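Local coordinates for porin B (PDB 4GEY), which forms a beta-barrel channel in the outer membrane through which sugars such as glucose are probably taken up, at residues A169-V179 and N324-V332; L385-Y396 and P408-V419. The protein carries 2 engineered substitutions. One frame throughout, in Å; residues are numbered along the deposited sequence.

Interaction 1. Residues A169-V179 and N324-V332; sequences AFCGSQVGNWV and NVVDNYQQV
Ala169 O is gripped by two side chains of strand 326-332. The hydroxyl of Tyr329 donates to it over 2.8 Å (OH to O), lying in the carbonyl plane, and Gln331 NE2 reaches it at 2.8 Å on a lone pair. With CG of Gln331 anti to the backbone N (chi1 169°) and the chain bent beyond it, NE2 meets the carbonyl while CG lies 3.5 Å from CE1 of Phe170; OE1 is held by Asn315 of the adjacent strand. Gln174 crosses the Tyr329 ring obliquely, with its CB 3.6 Å from CE1. Over one face of the same ring sits the indole of Trp178, its NE1 above the centre and 3.2 Å from Tyr329 CG, the two planes inclined at 49°. As in other porins, a loop folded inside the barrel, here fastened to inward-pointing side chains of the wall, probably narrows the lumen. A disulfide links Cys171 to Cys163 within the same loop region, and Ser173 O bonds to Asn185, a residue of the glucose pocket. Replacing Tyr329 with an alanine would probably leave Ala169 O with one of its two donors and open a gap beside Trp178 NE1. Farther along, Val326 packs on the CB of Trp178, and the amide of Asn324 meets the last turn of the short helix 175-178. Its ND2 donates to Trp178 O at 3.1 Å from above the carbonyl plane, and to Val326 O at 2.7 Å in a nearly straight bond (172°). A water completes the junction, donating to Trp178 O and accepting from Val326 N.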
loop_
_atom_site.group_PDB
_atom_site.type_symbol
_atom_site.label_atom_id
_atom_site.label_comp_id
_atom_site.label_asym_id
_atom_site.label_seq_id
_atom_site.Cartn_x
_atom_site.Cartn_y
_atom_site.Cartn_z
ATOM N N ALA A 169 -6.965 -0.940 2.266
ATOM C CA ALA A 169 -7.103 0.264 3.073
ATOM C C ALA A 169 -6.257 0.231 4.349
ATOM O O ALA A 169 -6.017 1.282 4.961
ATOM C CB ALA A 169 -8.557 0.474 3.435
ATOM N N PHE A 170 -5.833 -0.964 4.766
ATOM C CA PHE A 170 -5.066 -1.110 6.006
ATOM C C PHE A 170 -3.686 -1.697 5.762
ATOM O O PHE A 170 -3.062 -2.258 6.664
ATOM C CB PHE A 170 -5.822 -1.970 7.032
ATOM C CG PHE A 170 -7.244 -1.586 7.189
ATOM C CD1 PHE A 170 -7.589 -0.406 7.820
ATOM C CD2 PHE A 170 -8.247 -2.393 6.690
ATOM C CE1 PHE A 170 -8.922 -0.035 7.946
ATOM C CE2 PHE A 170 -9.568 -2.033 6.819
ATOM C CZ PHE A 170 -9.908 -0.845 7.439
ATOM N N CYS A 171 -3.212 -1.565 4.537
ATOM C CA CYS A 171 -1.937 -2.160 4.166
ATOM C C CYS A 171 -1.135 -1.221 3.265
ATOM O O CYS A 171 -1.589 -0.854 2.184
ATOM C CB CYS A 171 -2.158 -3.507 3.466
ATOM S SG CYS A 171 -0.796 -3.965 2.357
ATOM N N GLY A 172 0.044 -0.820 3.728
ATOM C CA GLY A 172 0.998 -0.112 2.891
ATOM C C GLY A 172 0.756 1.375 2.842
ATOM O O GLY A 172 0.012 1.910 3.657
ATOM N N SER A 173 1.379 2.054 1.884
ATOM C CA SER A 173 1.222 3.508 1.801
ATOM C C SER A 173 -0.124 3.886 1.199
ATOM O O SER A 173 -0.410 3.571 0.043
ATOM C CB SER A 173 2.352 4.160 1.007
ATOM O OG SER A 173 2.013 5.503 0.704
ATOM N N GLN A 174 -0.948 4.559 1.991
ATOM C CA GLN A 174 -2.299 4.878 1.559
ATOM C C GLN A 174 -2.321 5.914 0.432
ATOM O O GLN A 174 -3.164 5.843 -0.479
ATOM C CB GLN A 174 -3.142 5.290 2.757
ATOM C CG GLN A 174 -3.235 4.168 3.775
ATOM C CD GLN A 174 -3.689 2.854 3.140
ATOM O OE1 GLN A 174 -4.750 2.782 2.535
ATOM N NE2 GLN A 174 -2.872 1.822 3.260
ATOM N N VAL A 175 -1.373 6.847 0.475
ATOM C CA VAL A 175 -1.204 7.799 -0.609
ATOM C C VAL A 175 -1.011 7.015 -1.911
ATOM O O VAL A 175 -1.524 7.397 -2.961
ATOM C CB VAL A 175 -0.026 8.773 -0.333
ATOM C CG1 VAL A 175 0.235 9.681 -1.520
ATOM C CG2 VAL A 175 -0.318 9.605 0.912
ATOM N N GLY A 176 -0.309 5.889 -1.823
ATOM C CA GLY A 176 -0.155 5.003 -2.960
ATOM C C GLY A 176 -1.447 4.380 -3.467
ATOM O O GLY A 176 -1.527 3.936 -4.607
ATOM N N ASN A 177 -2.468 4.330 -2.623
ATOM C CA ASN A 177 -3.729 3.760 -3.051
ATOM C C ASN A 177 -4.620 4.793 -3.738
ATOM O O ASN A 177 -5.191 4.537 -4.795
ATOM C CB ASN A 177 -4.427 3.106 -1.867
ATOM C CG ASN A 177 -3.671 1.898 -1.356
ATOM O OD1 ASN A 177 -3.004 1.198 -2.127
ATOM N ND2 ASN A 177 -3.752 1.654 -0.053
ATOM N N TRP A 178 -4.705 5.975 -3.151
ATOM C CA TRP A 178 -5.674 6.964 -3.596
ATOM C C TRP A 178 -5.136 7.942 -4.644
ATOM O O TRP A 178 -5.904 8.679 -5.271
ATOM C CB TRP A 178 -6.253 7.682 -2.368
ATOM C CG TRP A 178 -6.446 6.722 -1.225
ATOM C CD1 TRP A 178 -6.085 6.905 0.074
ATOM C CD2 TRP A 178 -7.016 5.406 -1.299
ATOM N NE1 TRP A 178 -6.404 5.792 0.818
ATOM C CE2 TRP A 178 -6.977 4.861 -0.006
ATOM C CE3 TRP A 178 -7.566 4.641 -2.336
ATOM C CZ2 TRP A 178 -7.458 3.598 0.274
ATOM C CZ3 TRP A 178 -8.031 3.388 -2.052
ATOM C CH2 TRP A 178 -7.981 2.879 -0.764
ATOM N N VAL A 179 -3.821 7.948 -4.831
ATOM C CA VAL A 179 -3.224 8.648 -5.958
ATOM C C VAL A 179 -2.280 7.648 -6.643
ATOM O O VAL A 179 -1.221 7.968 -7.179
ATOM C CB VAL A 179 -2.658 10.077 -5.550
ATOM C CG1 VAL A 179 -1.885 10.031 -4.271
ATOM C CG2 VAL A 179 -1.866 10.762 -6.671
ATOM N N ASN A 324 -7.701 14.885 -8.449
ATOM C CA ASN A 324 -7.720 13.597 -7.776
ATOM C C ASN A 324 -9.130 13.056 -7.520
ATOM O O ASN A 324 -9.976 13.765 -6.978
ATOM C CB ASN A 324 -6.981 13.729 -6.452
ATOM C CG ASN A 324 -6.172 12.499 -6.121
ATOM O OD1 ASN A 324 -5.139 12.243 -6.746
ATOM N ND2 ASN A 324 -6.635 11.726 -5.137
ATOM N N VAL A 325 -9.377 11.802 -7.899
ATOM C CA VAL A 325 -10.710 11.203 -7.756
ATOM C C VAL A 325 -11.087 11.042 -6.288
ATOM O O VAL A 325 -12.172 11.469 -5.864
ATOM C CB VAL A 325 -10.816 9.822 -8.438
ATOM C CG1 VAL A 325 -12.173 9.225 -8.179
ATOM C CG2 VAL A 325 -10.570 9.926 -9.931
ATOM N N VAL A 326 -10.196 10.413 -5.518
ATOM C CA VAL A 326 -10.315 10.400 -4.064
ATOM C C VAL A 326 -9.957 11.769 -3.485
ATOM O O VAL A 326 -8.848 12.268 -3.652
ATOM C CB VAL A 326 -9.419 9.372 -3.436
ATOM C CG1 VAL A 326 -9.540 9.443 -1.912
ATOM C CG2 VAL A 326 -9.771 7.993 -3.967
ATOM N N ASP A 327 -10.932 12.359 -2.813
ATOM C CA ASP A 327 -10.870 13.703 -2.258
ATOM C C ASP A 327 -9.971 13.690 -1.017
ATOM O O ASP A 327 -9.014 14.471 -0.896
ATOM C CB ASP A 327 -12.298 14.076 -1.850
ATOM C CG ASP A 327 -12.479 15.537 -1.601
ATOM O OD1 ASP A 327 -11.580 16.164 -1.007
ATOM O OD2 ASP A 327 -13.542 16.063 -1.992
ATOM N N ASN A 328 -10.317 12.787 -0.099
ATOM C CA ASN A 328 -9.689 12.674 1.202
ATOM C C ASN A 328 -9.979 11.270 1.724
ATOM O O ASN A 328 -10.902 10.621 1.246
ATOM C CB ASN A 328 -10.234 13.747 2.159
ATOM C CG ASN A 328 -11.720 13.544 2.513
ATOM O OD1 ASN A 328 -12.091 12.552 3.144
ATOM N ND2 ASN A 328 -12.564 14.502 2.131
ATOM N N TYR A 329 -9.198 10.794 2.688
ATOM C CA TYR A 329 -9.397 9.455 3.238
ATOM C C TYR A 329 -9.002 9.385 4.705
ATOM O O TYR A 329 -8.066 10.051 5.134
ATOM C CB TYR A 329 -8.612 8.438 2.412
ATOM C CG TYR A 329 -7.986 7.290 3.167
ATOM C CD1 TYR A 329 -6.715 7.399 3.713
ATOM C CD2 TYR A 329 -8.640 6.069 3.274
ATOM C CE1 TYR A 329 -6.126 6.327 4.380
ATOM C CE2 TYR A 329 -8.057 4.989 3.930
ATOM C CZ TYR A 329 -6.803 5.122 4.482
ATOM O OH TYR A 329 -6.225 4.061 5.149
ATOM N N GLN A 330 -9.730 8.597 5.480
ATOM C CA GLN A 330 -9.407 8.435 6.888
ATOM C C GLN A 330 -9.399 6.958 7.219
ATOM O O GLN A 330 -10.084 6.155 6.577
ATOM C CB GLN A 330 -10.410 9.152 7.789
ATOM C CG GLN A 330 -10.499 10.648 7.560
ATOM C CD GLN A 330 -11.305 10.992 6.324
ATOM O OE1 GLN A 330 -12.336 10.381 6.062
ATOM N NE2 GLN A 330 -10.823 11.948 5.543
ATOM N N GLN A 331 -8.625 6.603 8.234
ATOM C CA GLN A 331 -8.607 5.235 8.677
ATOM C C GLN A 331 -8.205 5.179 10.132
ATOM O O GLN A 331 -7.270 5.850 10.562
ATOM C CB GLN A 331 -7.661 4.435 7.797
ATOM C CG GLN A 331 -7.329 3.051 8.278
ATOM C CD GLN A 331 -5.843 2.887 8.420
ATOM O OE1 GLN A 331 -5.236 3.508 9.285
ATOM N NE2 GLN A 331 -5.236 2.082 7.549
ATOM N N VAL A 332 -8.938 4.381 10.890
ATOM C CA VAL A 332 -8.676 4.199 12.306
ATOM C C VAL A 332 -8.733 2.701 12.595
ATOM O O VAL A 332 -9.518 1.976 11.974
ATOM C CB VAL A 332 -9.716 4.986 13.130
ATOM C CG1 VAL A 332 -10.036 4.299 14.412
ATOM C CG2 VAL A 332 -9.190 6.374 13.416
HETATM O O HOH W 1 -7.886 9.317 -6.927
#

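Interaction 2. Residues L385-Y396 and P408-V419; sequences LQRTEYNAELYY and PNLQYIKSPGGV. With DMU (decyl-beta-D-maltopyranoside), chain L; C8E ((hydroxyethyloxy)tri(ethyloxy)octane), chain D; C8E ((hydroxyethyloxy)tri(ethyloxy)octane), chain F.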
loop_
_atom_site.group_PDB
_atom_site.type_symbol
_atom_site.label_atom_id
_atom_site.label_comp_id
_atom_site.label_asym_id
_atom_site.label_seq_id
_atom_site.Cartn_x
_atom_site.Cartn_y
_atom_site.Cartn_z
ATOM N N LEU A 385 -23.015 7.101 -9.559
ATOM C CA LEU A 385 -22.635 8.261 -8.774
ATOM C C LEU A 385 -21.739 7.791 -7.645
ATOM O O LEU A 385 -22.173 7.062 -6.749
ATOM C CB LEU A 385 -23.878 8.965 -8.212
ATOM C CG LEU A 385 -24.926 9.539 -9.187
ATOM C CD1 LEU A 385 -25.786 10.553 -8.476
ATOM C CD2 LEU A 385 -24.288 10.176 -10.414
ATOM N N GLN A 386 -20.477 8.190 -7.701
ATOM C CA GLN A 386 -19.516 7.742 -6.707
ATOM C C GLN A 386 -19.411 8.716 -5.550
ATOM O O GLN A 386 -19.094 9.884 -5.740
ATOM C CB GLN A 386 -18.157 7.520 -7.345
ATOM C CG GLN A 386 -18.157 6.379 -8.308
ATOM C CD GLN A 386 -16.787 6.109 -8.864
ATOM O OE1 GLN A 386 -16.274 6.877 -9.680
ATOM N NE2 GLN A 386 -16.182 5.008 -8.429
ATOM N N ARG A 387 -19.671 8.213 -4.346
ATOM C CA ARG A 387 -19.784 9.058 -3.162
ATOM C C ARG A 387 -18.765 8.704 -2.067
ATOM O O ARG A 387 -17.746 9.367 -1.944
ATOM C CB ARG A 387 -21.233 9.066 -2.645
ATOM C CG ARG A 387 -22.268 8.919 -3.773
ATOM C CD ARG A 387 -23.714 8.880 -3.275
ATOM N NE ARG A 387 -24.355 10.193 -3.337
ATOM C CZ ARG A 387 -25.379 10.492 -4.128
ATOM N NH1 ARG A 387 -25.904 9.574 -4.930
ATOM N NH2 ARG A 387 -25.883 11.718 -4.110
ATOM N N THR A 388 -19.025 7.678 -1.268
ATOM C CA THR A 388 -18.111 7.343 -0.173
ATOM C C THR A 388 -18.114 5.847 0.091
ATOM O O THR A 388 -19.170 5.251 0.279
ATOM C CB THR A 388 -18.489 8.063 1.134
ATOM O OG1 THR A 388 -18.719 9.457 0.880
ATOM C CG2 THR A 388 -17.385 7.912 2.163
ATOM N N GLU A 389 -16.926 5.255 0.098
ATOM C CA GLU A 389 -16.749 3.827 0.307
ATOM C C GLU A 389 -16.167 3.632 1.694
ATOM O O GLU A 389 -15.264 4.372 2.109
ATOM C CB GLU A 389 -15.790 3.262 -0.739
ATOM C CG GLU A 389 -15.362 1.818 -0.519
ATOM C CD GLU A 389 -14.340 1.324 -1.562
ATOM O OE1 GLU A 389 -13.370 0.642 -1.172
ATOM O OE2 GLU A 389 -14.502 1.609 -2.769
ATOM N N TYR A 390 -16.692 2.650 2.420
ATOM C CA TYR A 390 -16.136 2.303 3.720
ATOM C C TYR A 390 -15.593 0.881 3.683
ATOM O O TYR A 390 -16.144 0.016 2.996
ATOM C CB TYR A 390 -17.183 2.450 4.832
ATOM C CG TYR A 390 -17.597 3.882 5.087
ATOM C CD1 TYR A 390 -18.481 4.531 4.232
ATOM C CD2 TYR A 390 -17.113 4.584 6.185
ATOM C CE1 TYR A 390 -18.870 5.840 4.459
ATOM C CE2 TYR A 390 -17.498 5.893 6.423
ATOM C CZ TYR A 390 -18.375 6.515 5.552
ATOM O OH TYR A 390 -18.759 7.809 5.761
ATOM N N ASN A 391 -14.504 0.645 4.410
ATOM C CA ASN A 391 -13.952 -0.699 4.529
ATOM C C ASN A 391 -13.720 -1.004 5.984
ATOM O O ASN A 391 -13.355 -0.110 6.758
ATOM C CB ASN A 391 -12.616 -0.830 3.796
ATOM C CG ASN A 391 -12.763 -0.856 2.285
ATOM O OD1 ASN A 391 -12.574 -1.899 1.643
ATOM N ND2 ASN A 391 -13.069 0.297 1.702
ATOM N N ALA A 392 -13.917 -2.267 6.357
ATOM C CA ALA A 392 -13.551 -2.715 7.690
ATOM C C ALA A 392 -13.021 -4.143 7.667
ATOM O O ALA A 392 -13.519 -4.997 6.923
ATOM C CB ALA A 392 -14.719 -2.583 8.650
ATOM N N GLU A 393 -12.004 -4.396 8.485
ATOM C CA GLU A 393 -11.469 -5.740 8.625
ATOM C C GLU A 393 -11.288 -6.117 10.092
ATOM O O GLU A 393 -10.844 -5.320 10.917
ATOM C CB GLU A 393 -10.143 -5.865 7.863
ATOM C CG GLU A 393 -9.482 -7.255 7.911
ATOM C CD GLU A 393 -8.225 -7.354 7.028
ATOM O OE1 GLU A 393 -8.079 -6.526 6.097
ATOM O OE2 GLU A 393 -7.381 -8.252 7.263
ATOM N N LEU A 394 -11.661 -7.340 10.422
ATOM C CA LEU A 394 -11.301 -7.912 11.708
ATOM C C LEU A 394 -10.519 -9.190 11.410
ATOM O O LEU A 394 -10.969 -10.022 10.615
ATOM C CB LEU A 394 -12.550 -8.208 12.527
ATOM C CG LEU A 394 -12.380 -9.214 13.660
ATOM C CD1 LEU A 394 -11.459 -8.638 14.721
ATOM C CD2 LEU A 394 -13.739 -9.645 14.249
ATOM N N TYR A 395 -9.339 -9.337 12.009
ATOM C CA TYR A 395 -8.544 -10.528 11.747
ATOM C C TYR A 395 -7.966 -11.164 13.001
ATOM O O TYR A 395 -7.946 -10.556 14.070
ATOM C CB TYR A 395 -7.449 -10.259 10.695
ATOM C CG TYR A 395 -6.217 -9.477 11.160
ATOM C CD1 TYR A 395 -5.291 -10.042 12.027
ATOM C CD2 TYR A 395 -5.952 -8.210 10.677
ATOM C CE1 TYR A 395 -4.184 -9.366 12.429
ATOM C CE2 TYR A 395 -4.825 -7.515 11.073
ATOM C CZ TYR A 395 -3.945 -8.101 11.954
ATOM O OH TYR A 395 -2.812 -7.436 12.378
ATOM N N TYR A 396 -7.486 -12.397 12.850
ATOM C CA TYR A 396 -6.764 -13.088 13.918
ATOM C C TYR A 396 -5.522 -13.737 13.305
ATOM O O TYR A 396 -5.628 -14.540 12.379
ATOM C CB TYR A 396 -7.644 -14.142 14.618
ATOM C CG TYR A 396 -6.952 -14.760 15.816
ATOM C CD1 TYR A 396 -5.934 -15.700 15.650
ATOM C CD2 TYR A 396 -7.289 -14.386 17.120
ATOM C CE1 TYR A 396 -5.272 -16.246 16.745
ATOM C CE2 TYR A 396 -6.635 -14.935 18.226
ATOM C CZ TYR A 396 -5.627 -15.857 18.024
ATOM O OH TYR A 396 -4.961 -16.408 19.082
ATOM N N PRO A 408 -6.791 -15.669 9.225
ATOM C CA PRO A 408 -8.170 -15.520 8.765
ATOM C C PRO A 408 -8.672 -14.124 9.091
ATOM O O PRO A 408 -8.284 -13.527 10.109
ATOM C CB PRO A 408 -8.933 -16.560 9.594
ATOM C CG PRO A 408 -8.013 -16.921 10.732
ATOM C CD PRO A 408 -6.638 -16.786 10.172
ATOM N N ASN A 409 -9.530 -13.606 8.227
ATOM C CA ASN A 409 -10.107 -12.295 8.448
ATOM C C ASN A 409 -11.521 -12.185 7.912
ATOM O O ASN A 409 -11.962 -12.995 7.090
ATOM C CB ASN A 409 -9.220 -11.212 7.841
ATOM C CG ASN A 409 -8.966 -11.428 6.368
ATOM O OD1 ASN A 409 -9.601 -10.801 5.518
ATOM N ND2 ASN A 409 -8.028 -12.314 6.053
ATOM N N LEU A 410 -12.224 -11.172 8.400
ATOM C CA LEU A 410 -13.574 -10.863 7.968
ATOM C C LEU A 410 -13.562 -9.424 7.496
ATOM O O LEU A 410 -13.139 -8.530 8.225
ATOM C CB LEU A 410 -14.539 -10.997 9.141
ATOM C CG LEU A 410 -15.608 -12.082 9.159
ATOM C CD1 LEU A 410 -15.510 -12.870 10.447
ATOM C CD2 LEU A 410 -16.972 -11.442 9.071
ATOM N N GLN A 411 -14.033 -9.196 6.278
ATOM C CA GLN A 411 -14.046 -7.856 5.705
ATOM C C GLN A 411 -15.454 -7.404 5.397
ATOM O O GLN A 411 -16.274 -8.201 4.936
ATOM C CB GLN A 411 -13.228 -7.834 4.426
ATOM C CG GLN A 411 -11.747 -7.926 4.672
ATOM C CD GLN A 411 -10.975 -7.944 3.393
ATOM O OE1 GLN A 411 -10.991 -6.971 2.649
ATOM N NE2 GLN A 411 -10.295 -9.051 3.116
ATOM N N TYR A 412 -15.725 -6.124 5.645
ATOM C CA TYR A 412 -17.034 -5.537 5.386
ATOM C C TYR A 412 -16.877 -4.267 4.584
ATOM O O TYR A 412 -16.077 -3.401 4.934
ATOM C CB TYR A 412 -17.745 -5.203 6.694
ATOM C CG TYR A 412 -19.246 -5.010 6.554
ATOM C CD1 TYR A 412 -20.078 -6.081 6.234
ATOM C CD2 TYR A 412 -19.831 -3.769 6.761
ATOM C CE1 TYR A 412 -21.447 -5.913 6.116
ATOM C CE2 TYR A 412 -21.206 -3.592 6.642
ATOM C CZ TYR A 412 -22.008 -4.664 6.320
ATOM O OH TYR A 412 -23.372 -4.492 6.194
ATOM N N ILE A 413 -17.661 -4.142 3.519
ATOM C CA ILE A 413 -17.535 -3.019 2.601
ATOM C C ILE A 413 -18.869 -2.320 2.339
ATOM O O ILE A 413 -19.794 -2.907 1.779
ATOM C CB ILE A 413 -16.954 -3.485 1.260
ATOM C CG1 ILE A 413 -15.724 -4.351 1.500
ATOM C CG2 ILE A 413 -16.567 -2.307 0.403
ATOM C CD1 ILE A 413 -15.464 -5.260 0.379
ATOM N N LYS A 414 -18.954 -1.056 2.738
ATOM C CA LYS A 414 -20.151 -0.265 2.537
ATOM C C LYS A 414 -19.972 0.611 1.308
ATOM O O LYS A 414 -18.999 1.364 1.216
ATOM C CB LYS A 414 -20.411 0.609 3.760
ATOM C CG LYS A 414 -21.785 1.248 3.769
ATOM C CD LYS A 414 -21.693 2.760 3.893
ATOM C CE LYS A 414 -22.327 3.458 2.700
ATOM N NZ LYS A 414 -23.787 3.206 2.562
ATOM N N SER A 415 -20.913 0.514 0.371
ATOM C CA SER A 415 -20.800 1.207 -0.909
ATOM C C SER A 415 -19.461 0.960 -1.601
ATOM O O SER A 415 -18.588 1.827 -1.601
ATOM C CB SER A 415 -21.015 2.712 -0.741
ATOM O OG SER A 415 -22.317 2.984 -0.266
ATOM N N PRO A 416 -19.295 -0.232 -2.180
ATOM C CA PRO A 416 -18.157 -0.515 -3.049
ATOM C C PRO A 416 -18.076 0.532 -4.150
ATOM O O PRO A 416 -19.109 0.890 -4.731
ATOM C CB PRO A 416 -18.519 -1.874 -3.634
ATOM C CG PRO A 416 -19.304 -2.513 -2.565
ATOM C CD PRO A 416 -20.152 -1.414 -2.007
ATOM N N GLY A 417 -16.872 1.034 -4.406
ATOM C CA GLY A 417 -16.676 2.089 -5.382
ATOM C C GLY A 417 -17.387 3.394 -5.068
ATOM O O GLY A 417 -17.497 4.270 -5.930
ATOM N N GLY A 418 -17.867 3.537 -3.834
ATOM C CA GLY A 418 -18.590 4.734 -3.435
ATOM C C GLY A 418 -20.045 4.707 -3.885
ATOM O O GLY A 418 -20.791 5.672 -3.691
ATOM N N VAL A 419 -20.455 3.584 -4.467
ATOM C CA VAL A 419 -21.771 3.491 -5.065
ATOM C C VAL A 419 -22.821 2.943 -4.110
ATOM O O VAL A 419 -22.863 1.743 -3.821
ATOM C CB VAL A 419 -21.742 2.668 -6.343
ATOM C CG1 VAL A 419 -23.119 2.645 -6.975
ATOM C CG2 VAL A 419 -20.732 3.260 -7.292
HETATM C C1 DMU L . -23.396 7.307 3.000
HETATM C C2 DMU L . -23.704 8.080 1.817
HETATM C C3 DMU L . -25.084 8.561 1.545
HETATM C C4 DMU L . -26.004 8.606 2.787
HETATM O O5 DMU L . -25.756 7.317 3.600
HETATM C C6 DMU L . -24.395 7.232 4.065
HETATM O O7 DMU L . -25.049 9.895 0.984
HETATM O O16 DMU L . -24.258 6.063 4.887
HETATM C C18 DMU L . -23.671 6.203 6.181
HETATM C C19 DMU L . -23.174 4.918 6.894
HETATM C C22 DMU L . -21.633 4.655 7.067
HETATM C C25 DMU L . -21.245 3.350 7.768
HETATM C C28 DMU L . -19.819 2.838 7.720
HETATM C C31 DMU L . -19.617 1.353 7.942
HETATM C C34 DMU L . -18.229 0.813 8.211
HETATM C C37 DMU L . -17.861 -0.529 7.659
HETATM O O49 DMU L . -22.130 7.871 3.543
HETATM O O55 DMU L . -23.119 7.379 0.661
HETATM C C57 DMU L . -27.322 8.739 2.501
HETATM O O61 DMU L . -28.218 8.080 3.328
HETATM C C5 DMU L . -26.366 11.429 -0.320
HETATM C C7 DMU L . -27.795 11.438 -0.329
HETATM C C8 DMU L . -28.384 10.496 -1.288
HETATM C C9 DMU L . -27.961 9.025 -1.015
HETATM O O1 DMU L . -26.502 8.965 -0.540
HETATM C C10 DMU L . -25.687 10.126 -0.247
HETATM O O2 DMU L . -29.779 10.558 -1.221
HETATM O O3 DMU L . -25.899 12.303 0.764
HETATM O O4 DMU L . -28.222 12.795 -0.662
HETATM C C11 DMU L . -28.086 8.277 -2.095
HETATM O O6 DMU L . -27.753 6.939 -1.994
HETATM C C1 C8E D . -11.473 -17.471 7.110
HETATM C C2 C8E D . -12.763 -16.676 7.293
HETATM C C3 C8E D . -13.259 -16.773 8.733
HETATM C C4 C8E D . -13.338 -15.379 9.350
HETATM C C5 C8E D . -12.212 -15.116 10.357
HETATM C C6 C8E D . -12.722 -14.611 11.710
HETATM C C7 C8E D . -11.748 -13.636 12.368
HETATM C C8 C8E D . -12.444 -12.833 13.462
HETATM O O9 C8E D . -12.196 -13.347 14.764
HETATM C C10 C8E D . -11.556 -12.435 15.647
HETATM C C11 C8E D . -12.007 -12.641 17.101
HETATM O O12 C8E D . -11.823 -13.970 17.570
HETATM C C13 C8E D . -11.447 -14.023 18.946
HETATM C C14 C8E D . -10.694 -15.316 19.301
HETATM O O15 C8E D . -10.874 -15.667 20.666
HETATM C C16 C8E D . -9.659 -15.862 21.372
HETATM C C17 C8E D . -9.510 -17.290 21.906
HETATM O O18 C8E D . -8.276 -17.443 22.597
HETATM C C19 C8E D . -8.389 -17.747 23.977
HETATM C C20 C8E D . -7.155 -18.539 24.405
HETATM O O21 C8E D . -7.472 -19.535 25.354
HETATM C C7 C8E F . -15.426 -6.307 9.933
HETATM C C8 C8E F . -16.425 -7.449 9.779
HETATM O O9 C8E F . -17.627 -7.078 10.417
HETATM C C10 C8E F . -18.793 -7.477 9.728
HETATM C C11 C8E F . -20.024 -6.947 10.459
HETATM O O12 C8E F . -21.192 -7.215 9.712
HETATM C C13 C8E F . -22.162 -6.205 9.908
HETATM C C14 C8E F . -23.539 -6.613 9.387
HETATM O O15 C8E F . -24.512 -5.910 10.132
HETATM C C16 C8E F . -25.055 -4.792 9.456
HETATM C C17 C8E F . -25.961 -5.239 8.311
HETATM O O18 C8E F . -27.153 -5.767 8.850
HETATM C C19 C8E F . -28.209 -4.832 8.861
HETATM C C20 C8E F . -29.518 -5.600 9.012
HETATM O O21 C8E F . -29.243 -6.911 9.471
#
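Gly418 O receives the backbone N of Arg387 at 2.9 Å where the turn after strand 408-414 folds against the start of its partner. Beside it, Gln386 NE2 bonds to Gly417 O on a lone pair, and Glu389 OE2 takes Gly417 N at 2.9 Å from above the carboxylate plane, accepting also from the backbone N of Phe116. Beyond this tight end, paired backbone bonds join Tyr390 to Lys414, Ala392 to Tyr412 and Leu394 to Leu410 in the antiparallel hairpin of a porin wall. The face bearing Asn391, Glu393 and Gln411 is closely packed and polar. The Glu393 carboxylate stacks beside the Gln411 amide, CG to CG 4.0 Å; its oxygens accept from the backbone N atoms of Gln166 and Asn167, and Gln411 OE1 from Asn167 ND2. By contrast, the opposite face, bearing Tyr390, Leu394, Leu410 and Tyr412, is lined by bound detergent. A decyl maltoside chain runs over one face of the Tyr390 ring, C28 lying 3.6 Å from CD2, while the Lys414 chain flanks that ring, CD 3.7 Å from CD1. Buried acids and amides inside, with largely aromatic and aliphatic groups outside and Lys414 near a detergent headgroup, suggest that the outer face meets lipid.

Overall arrangement
Along the chain, both segments of interaction 1 precede those of interaction 2; their centres lie about 13 Å apart. Strand 347-357 stands between the two wall elements, pairing with strand 326-337 on one flank and with strand 388-399 on the other, so both contacts belong to the same run of barrel wall. They meet through the 169-179 loop, where Phe170 CZ packs 3.6 Å from Asn391 O. Asn167, just upstream of that loop, bonds to Asn391, Glu393 and Gln411 and also to Ala169. One inward-folded loop is thus fastened to several neighbouring strands, consistent with a fixed constriction beside the glucose pocket, while the outer side of interaction 2 probably faces the membrane.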